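Local atomic coordinates of acyl-CoA dehydrogenase domain protein Tcur3483 (Thermomonospora curvata, PDB entry 6WY9), a protein that binds FAD, present here in its dihydro form, and probably oxidises CH-CH groups of its substrates, as acyl-CoA dehydrogenases do. Residues Y335-H340 / V379-G384; A331-G336 / E388-M393; G269-R274 / E371-Q376. All coordinates share one frame; numbering follows the deposited sequence.

Interaction 1 (Y335-H340 / V379-G384); sequences YGTETH and VNTFAG. Unlike the reference sequence in segment 379-384: Ala383 (reference Gly). With FDA (dihydroflavine-adenine dinucleotide), chain C; GOL (glycerol), chain E.
Thr337 of helix 326-350 reaches across to Asn380 and Thr381, its side chain meeting that of Asn380 at about a right angle. Contact begins at the root: Thr337 CB lies 3.6 Å from Asn380 O. There the side chain forks. The methyl, anti to the carbonyl carbon, comes closer still to the same oxygen, Thr337 CG2 lying within 3.3 Å of Asn380 O, and then touches Asn380 CB at 3.9 Å. The hydroxyl branch, held between backbone N and carbonyl carbon (chi1 60°), brings Thr337 OG1 to 3.8 Å from Thr381 CG2. This hydroxyl is hydrogen-bonded to Lys333 O, one turn earlier, and to Asn387, which fixes the rotation of the side chain. Asn380 O in turn takes a hydrogen bond from Lys333 NZ, so the oxygen beside the methyl is satisfied.

Next along the helix, Glu338 crosses Thr381 at about a right angle, its CG 4.0 Å from Thr381 CG2, while its carboxylate forms a salt bridge with Arg391 and a hydrogen bond with Asn387. No direct hydrogen bond joins the two segments; one water does so instead, accepting from Asn380 ND2 at 2.8 Å and lying in the ring plane of His340 at its ND1 edge.

On the other side of the turn, the CB of Phe382 points away from helix 326-350, and the residue lies against the cofactor, Phe382 CB being 3.4 Å from the ribose oxygen O3B. The contact thus backs the wall of the FAD pocket within the helical C-terminal domain. Helix 263-286 closes it from another direction through Leu265 and Leu268, and a neighbouring subunit bonds Thr381 OG1 and packs on Val379, placing the turn between helix 326-350, helix 263-286 and the subunit interface.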
loop_
_atom_site.group_PDB
_atom_site.type_symbol
_atom_site.label_atom_id
_atom_site.label_comp_id
_atom_site.label_asym_id
_atom_site.label_seq_id
_atom_site.Cartn_x
_atom_site.Cartn_y
_atom_site.Cartn_z
ATOM N N TYR A 335 -10.132 8.924 -3.979
ATOM C CA TYR A 335 -9.563 7.851 -4.795
ATOM C C TYR A 335 -8.881 8.417 -6.048
ATOM O O TYR A 335 -7.730 8.056 -6.365
ATOM C CB TYR A 335 -10.655 6.838 -5.206
ATOM C CG TYR A 335 -10.063 5.816 -6.167
ATOM C CD1 TYR A 335 -9.136 4.878 -5.703
ATOM C CD2 TYR A 335 -10.362 5.851 -7.545
ATOM C CE1 TYR A 335 -8.548 3.956 -6.583
ATOM C CE2 TYR A 335 -9.779 4.941 -8.424
ATOM C CZ TYR A 335 -8.862 4.008 -7.947
ATOM O OH TYR A 335 -8.262 3.106 -8.829
ATOM N N GLY A 336 -9.561 9.335 -6.754
ATOM C CA GLY A 336 -9.005 9.824 -8.020
ATOM C C GLY A 336 -7.705 10.590 -7.835
ATOM O O GLY A 336 -6.698 10.307 -8.498
ATOM N N THR A 337 -7.681 11.540 -6.881
ATOM C CA THR A 337 -6.448 12.312 -6.654
ATOM C C THR A 337 -5.288 11.430 -6.136
ATOM O O THR A 337 -4.120 11.643 -6.520
ATOM C CB THR A 337 -6.713 13.504 -5.702
ATOM O OG1 THR A 337 -7.199 13.030 -4.432
ATOM C CG2 THR A 337 -7.753 14.447 -6.319
ATOM N N GLU A 338 -5.560 10.415 -5.306
ATOM C CA GLU A 338 -4.452 9.537 -4.927
ATOM C C GLU A 338 -4.007 8.665 -6.098
ATOM O O GLU A 338 -2.807 8.357 -6.236
ATOM C CB GLU A 338 -4.835 8.691 -3.686
ATOM C CG GLU A 338 -5.000 9.677 -2.463
ATOM C CD GLU A 338 -5.645 9.042 -1.261
ATOM O OE1 GLU A 338 -5.972 7.831 -1.307
ATOM O OE2 GLU A 338 -5.898 9.780 -0.297
ATOM N N THR A 339 -4.949 8.269 -6.955
ATOM C CA THR A 339 -4.578 7.532 -8.156
ATOM C C THR A 339 -3.729 8.386 -9.104
ATOM O O THR A 339 -2.780 7.875 -9.699
ATOM C CB THR A 339 -5.836 7.010 -8.852
ATOM O OG1 THR A 339 -6.488 6.073 -7.985
ATOM C CG2 THR A 339 -5.498 6.291 -10.178
ATOM N N HIS A 340 -4.025 9.688 -9.254
ATOM C CA HIS A 340 -3.147 10.505 -10.106
ATOM C C HIS A 340 -1.699 10.457 -9.625
ATOM O O HIS A 340 -0.767 10.364 -10.443
ATOM C CB HIS A 340 -3.594 11.968 -10.165
ATOM C CG HIS A 340 -5.008 12.148 -10.611
ATOM N ND1 HIS A 340 -5.674 13.349 -10.502
ATOM C CD2 HIS A 340 -5.893 11.272 -11.151
ATOM C CE1 HIS A 340 -6.916 13.206 -10.947
ATOM N NE2 HIS A 340 -7.076 11.949 -11.335
ATOM N N VAL A 379 -0.621 18.529 -4.865
ATOM C CA VAL A 379 -1.578 19.528 -4.388
ATOM C C VAL A 379 -2.967 18.930 -4.186
ATOM O O VAL A 379 -3.683 19.314 -3.260
ATOM C CB VAL A 379 -1.656 20.701 -5.363
ATOM C CG1 VAL A 379 -2.850 21.648 -4.944
ATOM C CG2 VAL A 379 -0.290 21.419 -5.436
ATOM N N ASN A 380 -3.410 18.056 -5.098
ATOM C CA ASN A 380 -4.860 17.858 -5.211
ATOM C C ASN A 380 -5.404 16.856 -4.222
ATOM O O ASN A 380 -6.628 16.710 -4.141
ATOM C CB ASN A 380 -5.238 17.445 -6.639
ATOM C CG ASN A 380 -4.986 18.577 -7.634
ATOM O OD1 ASN A 380 -5.216 19.755 -7.325
ATOM N ND2 ASN A 380 -4.486 18.241 -8.786
ATOM N N THR A 381 -4.538 16.189 -3.458
ATOM C CA THR A 381 -5.023 15.414 -2.323
ATOM C C THR A 381 -5.416 16.286 -1.130
ATOM O O THR A 381 -6.047 15.768 -0.201
ATOM C CB THR A 381 -3.986 14.365 -1.875
ATOM O OG1 THR A 381 -2.802 15.035 -1.424
ATOM C CG2 THR A 381 -3.662 13.378 -3.022
ATOM N N PHE A 382 -5.048 17.585 -1.100
ATOM C CA PHE A 382 -5.570 18.454 -0.076
ATOM C C PHE A 382 -6.350 19.650 -0.612
ATOM O O PHE A 382 -7.077 20.256 0.171
ATOM C CB PHE A 382 -4.452 18.942 0.895
ATOM C CG PHE A 382 -3.321 19.666 0.226
ATOM C CD1 PHE A 382 -3.445 21.008 -0.125
ATOM C CD2 PHE A 382 -2.106 19.014 -0.040
ATOM C CE1 PHE A 382 -2.396 21.695 -0.739
ATOM C CE2 PHE A 382 -1.029 19.739 -0.645
ATOM C CZ PHE A 382 -1.184 21.018 -1.010
ATOM N N ALA A 383 -6.230 20.004 -1.900
ATOM C CA ALA A 383 -7.086 21.053 -2.466
ATOM C C ALA A 383 -8.442 20.456 -2.861
ATOM O O ALA A 383 -8.552 19.257 -3.122
ATOM C CB ALA A 383 -6.422 21.707 -3.684
ATOM N N GLY A 384 -9.467 21.305 -2.913
ATOM C CA GLY A 384 -10.831 20.853 -3.200
ATOM C C GLY A 384 -11.397 19.841 -2.216
ATOM O O GLY A 384 -12.106 18.904 -2.623
HETATM P PA FDA C . -4.080 22.626 6.595
HETATM O O1A FDA C . -2.972 23.161 7.445
HETATM O O2A FDA C . -5.540 22.928 6.971
HETATM O O5B FDA C . -4.020 20.936 6.676
HETATM C C5B FDA C . -2.739 20.537 6.266
HETATM C C4B FDA C . -2.741 18.997 6.256
HETATM O O4B FDA C . -3.235 18.585 7.618
HETATM C C3B FDA C . -3.810 18.400 5.338
HETATM O O3B FDA C . -3.344 18.187 4.057
HETATM C C2B FDA C . -4.040 17.047 5.987
HETATM O O2B FDA C . -2.919 16.100 5.812
HETATM C C1B FDA C . -4.048 17.372 7.513
HETATM N N9A FDA C . -5.377 17.570 8.089
HETATM C C8A FDA C . -6.146 18.749 8.151
HETATM N N7A FDA C . -7.285 18.576 8.810
HETATM C C5A FDA C . -7.277 17.252 9.193
HETATM C C6A FDA C . -8.226 16.487 9.889
HETATM N N6A FDA C . -9.379 17.023 10.332
HETATM N N1A FDA C . -7.996 15.180 10.143
HETATM C C2A FDA C . -6.810 14.707 9.660
HETATM N N3A FDA C . -5.810 15.309 8.970
HETATM C C4A FDA C . -6.085 16.606 8.765
HETATM N N1 FDA C . -7.751 28.052 -1.913
HETATM C C2 FDA C . -8.647 29.080 -2.273
HETATM O O2 FDA C . -9.352 29.633 -1.400
HETATM N N3 FDA C . -8.687 29.415 -3.622
HETATM C C4 FDA C . -7.895 28.810 -4.625
HETATM O O4 FDA C . -7.988 29.193 -5.784
HETATM C C4X FDA C . -7.008 27.774 -4.169
HETATM N N5 FDA C . -6.188 27.128 -5.096
HETATM C C5X FDA C . -5.044 26.531 -4.640
HETATM C C6 FDA C . -4.021 26.256 -5.471
HETATM C C7 FDA C . -2.846 25.661 -4.950
HETATM C C7M FDA C . -1.789 25.393 -5.858
HETATM C C8 FDA C . -2.723 25.333 -3.651
HETATM C C8M FDA C . -1.503 24.702 -3.108
HETATM C C9 FDA C . -3.784 25.584 -2.798
HETATM C C9A FDA C . -4.931 26.193 -3.294
HETATM N N10 FDA C . -6.021 26.455 -2.447
HETATM C C10 FDA C . -6.931 27.430 -2.867
HETATM C "C1'" FDA C . -5.868 26.204 -0.985
HETATM C "C2'" FDA C . -6.422 24.813 -0.572
HETATM O "O2'" FDA C . -7.768 24.806 -0.607
HETATM C "C3'" FDA C . -5.834 24.595 0.896
HETATM O "O3'" FDA C . -4.437 24.384 0.851
HETATM C "C4'" FDA C . -6.552 23.453 1.599
HETATM O "O4'" FDA C . -7.843 23.882 1.866
HETATM C "C5'" FDA C . -5.728 23.054 2.852
HETATM O "O5'" FDA C . -5.702 24.155 3.712
HETATM P P FDA C . -4.194 24.323 4.327
HETATM O O1P FDA C . -3.329 24.453 3.169
HETATM O O2P FDA C . -4.266 25.436 5.361
HETATM O O3P FDA C . -3.752 22.905 5.068
HETATM C C1 GOL E . 0.019 11.037 -0.042
HETATM O O1 GOL E . 0.613 10.678 -1.310
HETATM C C2 GOL E . -1.500 11.164 -0.320
HETATM O O2 GOL E . -1.771 12.251 -1.148
HETATM C C3 GOL E . -2.284 11.397 1.017
HETATM O O3 GOL E . -3.724 11.458 0.734
HETATM O O HOH W 1 -4.132 15.574 -9.467
#

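Interaction 2 (A331-G336 / E388-M393); sequences ATKAYG and EVLRDM. With FDA (dihydroflavine-adenine dinucleotide), chain C.
Leu390 pushes one methyl into the flank of Lys333, and the two side chains cross at about a right angle. Leu390 CD1 is only 3.5 Å from Lys333 CD, tighter than ordinary carbon-carbon contact, and it also meets Lys333 CE at 4.1 Å. The lysine lies across this methyl because its chain bends at chi2 (-78°) and then runs out straight. Beside this pair, Ala334 CB points toward helix 387-399 and sits 4.3 Å from Arg391 NH1. The small Ala334 is consistent with an approach of 9.2 Å between the axes of these segments, whose directions make an angle of 142°, a tilted, roughly antiparallel crossing.

The second shell fixes the two long side chains. Lys333 NZ is hydrogen-bonded to the carbonyl oxygens of Gly385 and Ala383 and to Asn387 OD1, in the loop that leads into helix 387-399 and at its start. Arg391 NE forms a salt bridge with an acidic side chain of a neighbouring subunit. Further round helix 387-399, Glu388 turns to the cofactor, bending at chi2 (93°) to take a 2.8 Å hydrogen bond at OE2 from the ribose hydroxyl O2B. Its CB lies 3.4 Å from the adenine atom C2A, and Val389 CG2 is 3.7 Å from the adenine N6A.

No hydrogen bond crosses between the two segments. The methyl of Leu390 packs on the aliphatic stem of Lys333, and that of Ala334 lies near the guanidinium of Arg391, while the buried ammonium of Lys333, surrounded by oxygen acceptors, is likely to keep its charge and to tie the loop before helix 387-399 to helix 326-350.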
loop_
_atom_site.group_PDB
_atom_site.type_symbol
_atom_site.label_atom_id
_atom_site.label_comp_id
_atom_site.label_asym_id
_atom_site.label_seq_id
_atom_site.Cartn_x
_atom_site.Cartn_y
_atom_site.Cartn_z
ATOM N N ALA A 331 -15.519 9.878 -1.653
ATOM C CA ALA A 331 -14.778 8.663 -2.017
ATOM C C ALA A 331 -14.152 8.820 -3.402
ATOM O O ALA A 331 -12.987 8.460 -3.622
ATOM C CB ALA A 331 -15.722 7.440 -1.982
ATOM N N THR A 332 -14.913 9.378 -4.345
ATOM C CA THR A 332 -14.405 9.489 -5.714
ATOM C C THR A 332 -13.259 10.480 -5.804
ATOM O O THR A 332 -12.275 10.234 -6.500
ATOM C CB THR A 332 -15.506 9.946 -6.658
ATOM O OG1 THR A 332 -16.569 9.001 -6.630
ATOM C CG2 THR A 332 -14.935 10.043 -8.121
ATOM N N LYS A 333 -13.392 11.632 -5.138
ATOM C CA LYS A 333 -12.299 12.608 -5.186
ATOM C C LYS A 333 -11.060 12.070 -4.481
ATOM O O LYS A 333 -9.928 12.224 -4.974
ATOM C CB LYS A 333 -12.786 13.934 -4.584
ATOM C CG LYS A 333 -11.840 15.139 -4.672
ATOM C CD LYS A 333 -10.739 15.056 -3.616
ATOM C CE LYS A 333 -9.991 16.399 -3.485
ATOM N NZ LYS A 333 -8.846 16.275 -2.506
ATOM N N ALA A 334 -11.213 11.445 -3.313
ATOM C CA ALA A 334 -9.987 10.986 -2.662
ATOM C C ALA A 334 -9.331 9.869 -3.476
ATOM O O ALA A 334 -8.099 9.851 -3.657
ATOM C CB ALA A 334 -10.273 10.529 -1.223
ATOM N N TYR A 335 -10.132 8.924 -3.979
ATOM C CA TYR A 335 -9.563 7.851 -4.795
ATOM C C TYR A 335 -8.881 8.417 -6.048
ATOM O O TYR A 335 -7.730 8.056 -6.365
ATOM C CB TYR A 335 -10.655 6.838 -5.206
ATOM C CG TYR A 335 -10.063 5.816 -6.167
ATOM C CD1 TYR A 335 -9.136 4.878 -5.703
ATOM C CD2 TYR A 335 -10.362 5.851 -7.545
ATOM C CE1 TYR A 335 -8.548 3.956 -6.583
ATOM C CE2 TYR A 335 -9.779 4.941 -8.424
ATOM C CZ TYR A 335 -8.862 4.008 -7.947
ATOM O OH TYR A 335 -8.262 3.106 -8.829
ATOM N N GLY A 336 -9.561 9.335 -6.754
ATOM C CA GLY A 336 -9.005 9.824 -8.020
ATOM C C GLY A 336 -7.705 10.590 -7.835
ATOM O O GLY A 336 -6.698 10.307 -8.498
ATOM N N GLU A 388 -8.203 13.410 4.161
ATOM C CA GLU A 388 -8.544 12.891 5.500
ATOM C C GLU A 388 -9.994 13.205 5.881
ATOM O O GLU A 388 -10.694 12.376 6.479
ATOM C CB GLU A 388 -7.617 13.481 6.577
ATOM C CG GLU A 388 -6.179 12.812 6.538
ATOM C CD GLU A 388 -5.176 13.602 5.658
ATOM O OE1 GLU A 388 -5.635 14.295 4.718
ATOM O OE2 GLU A 388 -3.945 13.540 5.938
ATOM N N VAL A 389 -10.407 14.430 5.643
ATOM C CA VAL A 389 -11.759 14.848 5.995
ATOM C C VAL A 389 -12.764 14.150 5.089
ATOM O O VAL A 389 -13.867 13.777 5.519
ATOM C CB VAL A 389 -11.840 16.376 5.922
ATOM C CG1 VAL A 389 -13.299 16.883 6.063
ATOM C CG2 VAL A 389 -10.942 16.955 7.021
ATOM N N LEU A 390 -12.393 13.951 3.823
ATOM C CA LEU A 390 -13.276 13.213 2.923
ATOM C C LEU A 390 -13.473 11.775 3.416
ATOM O O LEU A 390 -14.587 11.248 3.390
ATOM C CB LEU A 390 -12.697 13.260 1.506
ATOM C CG LEU A 390 -12.700 14.694 0.944
ATOM C CD1 LEU A 390 -12.221 14.651 -0.524
ATOM C CD2 LEU A 390 -14.033 15.371 1.019
ATOM N N ARG A 391 -12.404 11.134 3.909
ATOM C CA ARG A 391 -12.557 9.791 4.490
ATOM C C ARG A 391 -13.435 9.807 5.753
ATOM O O ARG A 391 -14.260 8.897 5.947
ATOM C CB ARG A 391 -11.164 9.177 4.792
ATOM C CG ARG A 391 -10.396 8.720 3.535
ATOM C CD ARG A 391 -9.086 7.928 3.909
ATOM N NE ARG A 391 -8.593 7.172 2.768
ATOM C CZ ARG A 391 -7.906 7.708 1.756
ATOM N NH1 ARG A 391 -7.612 9.014 1.744
ATOM N NH2 ARG A 391 -7.531 6.940 0.750
ATOM N N ASP A 392 -13.289 10.826 6.612
ATOM C CA ASP A 392 -14.208 10.979 7.747
ATOM C C ASP A 392 -15.650 10.981 7.259
ATOM O O ASP A 392 -16.529 10.388 7.878
ATOM C CB ASP A 392 -14.005 12.298 8.498
ATOM C CG ASP A 392 -12.656 12.406 9.230
ATOM O OD1 ASP A 392 -11.907 11.423 9.338
ATOM O OD2 ASP A 392 -12.376 13.537 9.682
ATOM N N MET A 393 -15.917 11.776 6.213
ATOM C CA MET A 393 -17.274 11.928 5.706
ATOM C C MET A 393 -17.767 10.626 5.080
ATOM O O MET A 393 -18.946 10.292 5.213
ATOM C CB MET A 393 -17.322 13.065 4.686
ATOM C CG MET A 393 -17.266 14.450 5.283
ATOM S SD MET A 393 -17.064 15.749 4.030
ATOM C CE MET A 393 -17.124 17.113 5.221
HETATM P PA FDA C . -4.080 22.626 6.595
HETATM O O1A FDA C . -2.972 23.161 7.445
HETATM O O2A FDA C . -5.540 22.928 6.971
HETATM O O5B FDA C . -4.020 20.936 6.676
HETATM C C5B FDA C . -2.739 20.537 6.266
HETATM C C4B FDA C . -2.741 18.997 6.256
HETATM O O4B FDA C . -3.235 18.585 7.618
HETATM C C3B FDA C . -3.810 18.400 5.338
HETATM O O3B FDA C . -3.344 18.187 4.057
HETATM C C2B FDA C . -4.040 17.047 5.987
HETATM O O2B FDA C . -2.919 16.100 5.812
HETATM C C1B FDA C . -4.048 17.372 7.513
HETATM N N9A FDA C . -5.377 17.570 8.089
HETATM C C8A FDA C . -6.146 18.749 8.151
HETATM N N7A FDA C . -7.285 18.576 8.810
HETATM C C5A FDA C . -7.277 17.252 9.193
HETATM C C6A FDA C . -8.226 16.487 9.889
HETATM N N6A FDA C . -9.379 17.023 10.332
HETATM N N1A FDA C . -7.996 15.180 10.143
HETATM C C2A FDA C . -6.810 14.707 9.660
HETATM N N3A FDA C . -5.810 15.309 8.970
HETATM C C4A FDA C . -6.085 16.606 8.765
HETATM N N1 FDA C . -7.751 28.052 -1.913
HETATM C C2 FDA C . -8.647 29.080 -2.273
HETATM O O2 FDA C . -9.352 29.633 -1.400
HETATM N N3 FDA C . -8.687 29.415 -3.622
HETATM C C4 FDA C . -7.895 28.810 -4.625
HETATM O O4 FDA C . -7.988 29.193 -5.784
HETATM C C4X FDA C . -7.008 27.774 -4.169
HETATM N N5 FDA C . -6.188 27.128 -5.096
HETATM C C5X FDA C . -5.044 26.531 -4.640
HETATM C C6 FDA C . -4.021 26.256 -5.471
HETATM C C7 FDA C . -2.846 25.661 -4.950
HETATM C C7M FDA C . -1.789 25.393 -5.858
HETATM C C8 FDA C . -2.723 25.333 -3.651
HETATM C C8M FDA C . -1.503 24.702 -3.108
HETATM C C9 FDA C . -3.784 25.584 -2.798
HETATM C C9A FDA C . -4.931 26.193 -3.294
HETATM N N10 FDA C . -6.021 26.455 -2.447
HETATM C C10 FDA C . -6.931 27.430 -2.867
HETATM C "C1'" FDA C . -5.868 26.204 -0.985
HETATM C "C2'" FDA C . -6.422 24.813 -0.572
HETATM O "O2'" FDA C . -7.768 24.806 -0.607
HETATM C "C3'" FDA C . -5.834 24.595 0.896
HETATM O "O3'" FDA C . -4.437 24.384 0.851
HETATM C "C4'" FDA C . -6.552 23.453 1.599
HETATM O "O4'" FDA C . -7.843 23.882 1.866
HETATM C "C5'" FDA C . -5.728 23.054 2.852
HETATM O "O5'" FDA C . -5.702 24.155 3.712
HETATM P P FDA C . -4.194 24.323 4.327
HETATM O O1P FDA C . -3.329 24.453 3.169
HETATM O O2P FDA C . -4.266 25.436 5.361
HETATM O O3P FDA C . -3.752 22.905 5.068
#

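Interaction 3 (G269-R274 / E371-Q376); sequences GGRMIR and EQLSRQ. With GOL (glycerol), chain L.
The flat guanidinium of Arg271 lies across the end of Leu373, the two side chains meeting obliquely. Leu373 CD1 stands over the centre of one face, 3.8 Å above the plane and 3.9 Å from Arg271 CZ, while the other methyl, CD2, approaches Arg271 NH1. The arginine chain is extended, with CG anti to the backbone N (chi1 -178°), which carries the group over to helix 369-380. With the face resting on leucine, the polar edge does the bonding: Arg271 NH2 is hydrogen-bonded to Gln369 OE1, and Arg271 NH1 donates in plane to a glycerol, 3.2 Å to its O1. The same glycerol, probably from the crystallisation liquor, gives its O3 proton to Gln372 OE1 at 2.8 Å.

Met272 slides past Leu373 in the opposite direction, its sulfur SD 4.1 Å from Leu373 CD1, so this one methyl touches both thioether and guanidinium. With an alanine at position Arg271, Leu373 CD1 is likely to lose the flat group lying against it, and Gln369 its charged partner.

Away from the annotated sites, this is plain packing of helix 263-286 on helix 369-380. Helix 326-350 meets it through Val343 and Gln344 against Met272, helix 90-103 reaches Arg271 through Gln101, and helix 292-321 packs on Ile273.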
loop_
_atom_site.group_PDB
_atom_site.type_symbol
_atom_site.label_atom_id
_atom_site.label_comp_id
_atom_site.label_asym_id
_atom_site.label_seq_id
_atom_site.Cartn_x
_atom_site.Cartn_y
_atom_site.Cartn_z
ATOM N N GLY A 269 -7.913 13.475 -14.450
ATOM C CA GLY A 269 -7.725 12.055 -14.672
ATOM C C GLY A 269 -7.670 11.715 -16.151
ATOM O O GLY A 269 -6.880 10.871 -16.571
ATOM N N GLY A 270 -8.507 12.370 -16.956
ATOM C CA GLY A 270 -8.438 12.175 -18.392
ATOM C C GLY A 270 -7.038 12.415 -18.924
ATOM O O GLY A 270 -6.526 11.646 -19.740
ATOM N N ARG A 271 -6.377 13.456 -18.415
ATOM C CA ARG A 271 -5.024 13.769 -18.854
ATOM C C ARG A 271 -4.028 12.673 -18.459
ATOM O O ARG A 271 -3.132 12.322 -19.238
ATOM C CB ARG A 271 -4.602 15.117 -18.271
ATOM C CG ARG A 271 -3.228 15.498 -18.736
ATOM C CD ARG A 271 -2.920 16.967 -18.599
ATOM N NE ARG A 271 -1.586 17.185 -19.134
ATOM C CZ ARG A 271 -0.794 18.199 -18.824
ATOM N NH1 ARG A 271 -1.202 19.128 -17.976
ATOM N NH2 ARG A 271 0.409 18.274 -19.376
ATOM N N MET A 272 -4.148 12.129 -17.252
ATOM C CA MET A 272 -3.244 11.042 -16.863
ATOM C C MET A 272 -3.473 9.770 -17.683
ATOM O O MET A 272 -2.533 8.979 -17.905
ATOM C CB MET A 272 -3.401 10.717 -15.366
ATOM C CG MET A 272 -2.996 11.878 -14.460
ATOM S SD MET A 272 -1.342 12.485 -14.815
ATOM C CE MET A 272 -0.320 10.989 -14.794
ATOM N N ILE A 273 -4.704 9.526 -18.108
ATOM C CA ILE A 273 -4.955 8.386 -18.993
ATOM C C ILE A 273 -4.207 8.571 -20.312
ATOM O O ILE A 273 -3.533 7.650 -20.810
ATOM C CB ILE A 273 -6.470 8.211 -19.214
ATOM C CG1 ILE A 273 -7.128 7.686 -17.933
ATOM C CG2 ILE A 273 -6.754 7.236 -20.387
ATOM C CD1 ILE A 273 -8.675 7.672 -17.977
ATOM N N ARG A 274 -4.293 9.775 -20.888
ATOM C CA ARG A 274 -3.563 10.055 -22.131
ATOM C C ARG A 274 -2.047 9.872 -21.964
ATOM O O ARG A 274 -1.367 9.340 -22.858
ATOM C CB ARG A 274 -3.867 11.478 -22.626
ATOM C CG ARG A 274 -5.315 11.725 -23.021
ATOM C CD ARG A 274 -5.827 10.671 -23.995
ATOM N NE ARG A 274 -6.974 11.111 -24.792
ATOM C CZ ARG A 274 -6.884 11.764 -25.952
ATOM N NH1 ARG A 274 -5.701 12.081 -26.467
ATOM N NH2 ARG A 274 -7.983 12.107 -26.601
ATOM N N GLU A 371 7.170 14.503 -15.394
ATOM C CA GLU A 371 8.022 15.088 -14.366
ATOM C C GLU A 371 7.342 16.312 -13.732
ATOM O O GLU A 371 7.285 16.432 -12.505
ATOM C CB GLU A 371 9.376 15.440 -14.969
ATOM C CG GLU A 371 10.477 15.727 -13.931
ATOM C CD GLU A 371 10.349 17.095 -13.292
ATOM O OE1 GLU A 371 9.899 18.048 -13.983
ATOM O OE2 GLU A 371 10.730 17.219 -12.099
ATOM N N GLN A 372 6.832 17.249 -14.548
ATOM C CA GLN A 372 6.211 18.429 -13.945
ATOM C C GLN A 372 4.897 18.093 -13.215
ATOM O O GLN A 372 4.638 18.619 -12.115
ATOM C CB GLN A 372 5.988 19.521 -14.993
ATOM C CG GLN A 372 5.235 20.720 -14.389
ATOM C CD GLN A 372 5.281 21.922 -15.284
ATOM O OE1 GLN A 372 5.292 21.782 -16.500
ATOM N NE2 GLN A 372 5.326 23.118 -14.698
ATOM N N LEU A 373 4.094 17.166 -13.764
ATOM C CA LEU A 373 2.828 16.795 -13.120
ATOM C C LEU A 373 3.059 16.101 -11.791
ATOM O O LEU A 373 2.244 16.242 -10.881
ATOM C CB LEU A 373 1.983 15.891 -14.046
ATOM C CG LEU A 373 1.249 16.666 -15.165
ATOM C CD1 LEU A 373 0.684 15.724 -16.234
ATOM C CD2 LEU A 373 0.131 17.577 -14.599
ATOM N N SER A 374 4.141 15.322 -11.666
ATOM C CA SER A 374 4.504 14.766 -10.361
ATOM C C SER A 374 4.699 15.850 -9.311
ATOM O O SER A 374 4.440 15.613 -8.123
ATOM C CB SER A 374 5.810 13.973 -10.453
ATOM O OG SER A 374 5.641 12.820 -11.245
ATOM N N ARG A 375 5.219 17.008 -9.707
ATOM C CA ARG A 375 5.416 18.074 -8.731
ATOM C C ARG A 375 4.137 18.845 -8.451
ATOM O O ARG A 375 4.135 19.691 -7.549
ATOM C CB ARG A 375 6.514 19.047 -9.206
ATOM C CG ARG A 375 7.872 18.379 -9.416
ATOM C CD ARG A 375 8.885 19.414 -9.856
ATOM N NE ARG A 375 9.021 19.494 -11.312
ATOM C CZ ARG A 375 8.743 20.574 -12.050
ATOM N NH1 ARG A 375 8.233 21.691 -11.484
ATOM N NH2 ARG A 375 8.949 20.512 -13.369
ATOM N N GLN A 376 3.068 18.586 -9.212
ATOM C CA GLN A 376 1.782 19.250 -8.999
ATOM C C GLN A 376 0.726 18.330 -8.403
ATOM O O GLN A 376 -0.116 18.798 -7.626
ATOM C CB GLN A 376 1.238 19.840 -10.318
ATOM C CG GLN A 376 2.201 20.678 -11.081
ATOM C CD GLN A 376 1.617 21.160 -12.399
ATOM O OE1 GLN A 376 0.550 20.712 -12.805
ATOM N NE2 GLN A 376 2.311 22.073 -13.068
HETATM C C1 GOL L . 1.449 21.320 -16.546
HETATM O O1 GOL L . 0.135 21.648 -16.499
HETATM C C2 GOL L . 1.832 20.801 -17.958
HETATM O O2 GOL L . 2.047 21.807 -18.838
HETATM C C3 GOL L . 3.066 19.937 -17.584
HETATM O O3 GOL L . 4.082 20.233 -18.480
#

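All three contacts lie in the helical C-terminal acyl-CoA dehydrogenase region. Along the chain the segments run 269-274, 331-336, overlapping 335-340, 371-376, 379-384 and 388-393. Interactions 1 and 2 share Tyr335 and Gly336 of helix 326-350, have centres about 9 Å apart, and both touch the cofactor. Interaction 3 uses helix 369-380, as does interaction 1; their centres are about 11 Å apart, and His340 NE2 packs 3.4 Å from Gly269 CA. Interactions 2 and 3, about 20 Å apart between centres, do not touch. Helix 369-380 thus packs on helix 263-286 and the segment at its end on helix 326-350, which also receives helix 387-399, with the linking loop beside the cofactor.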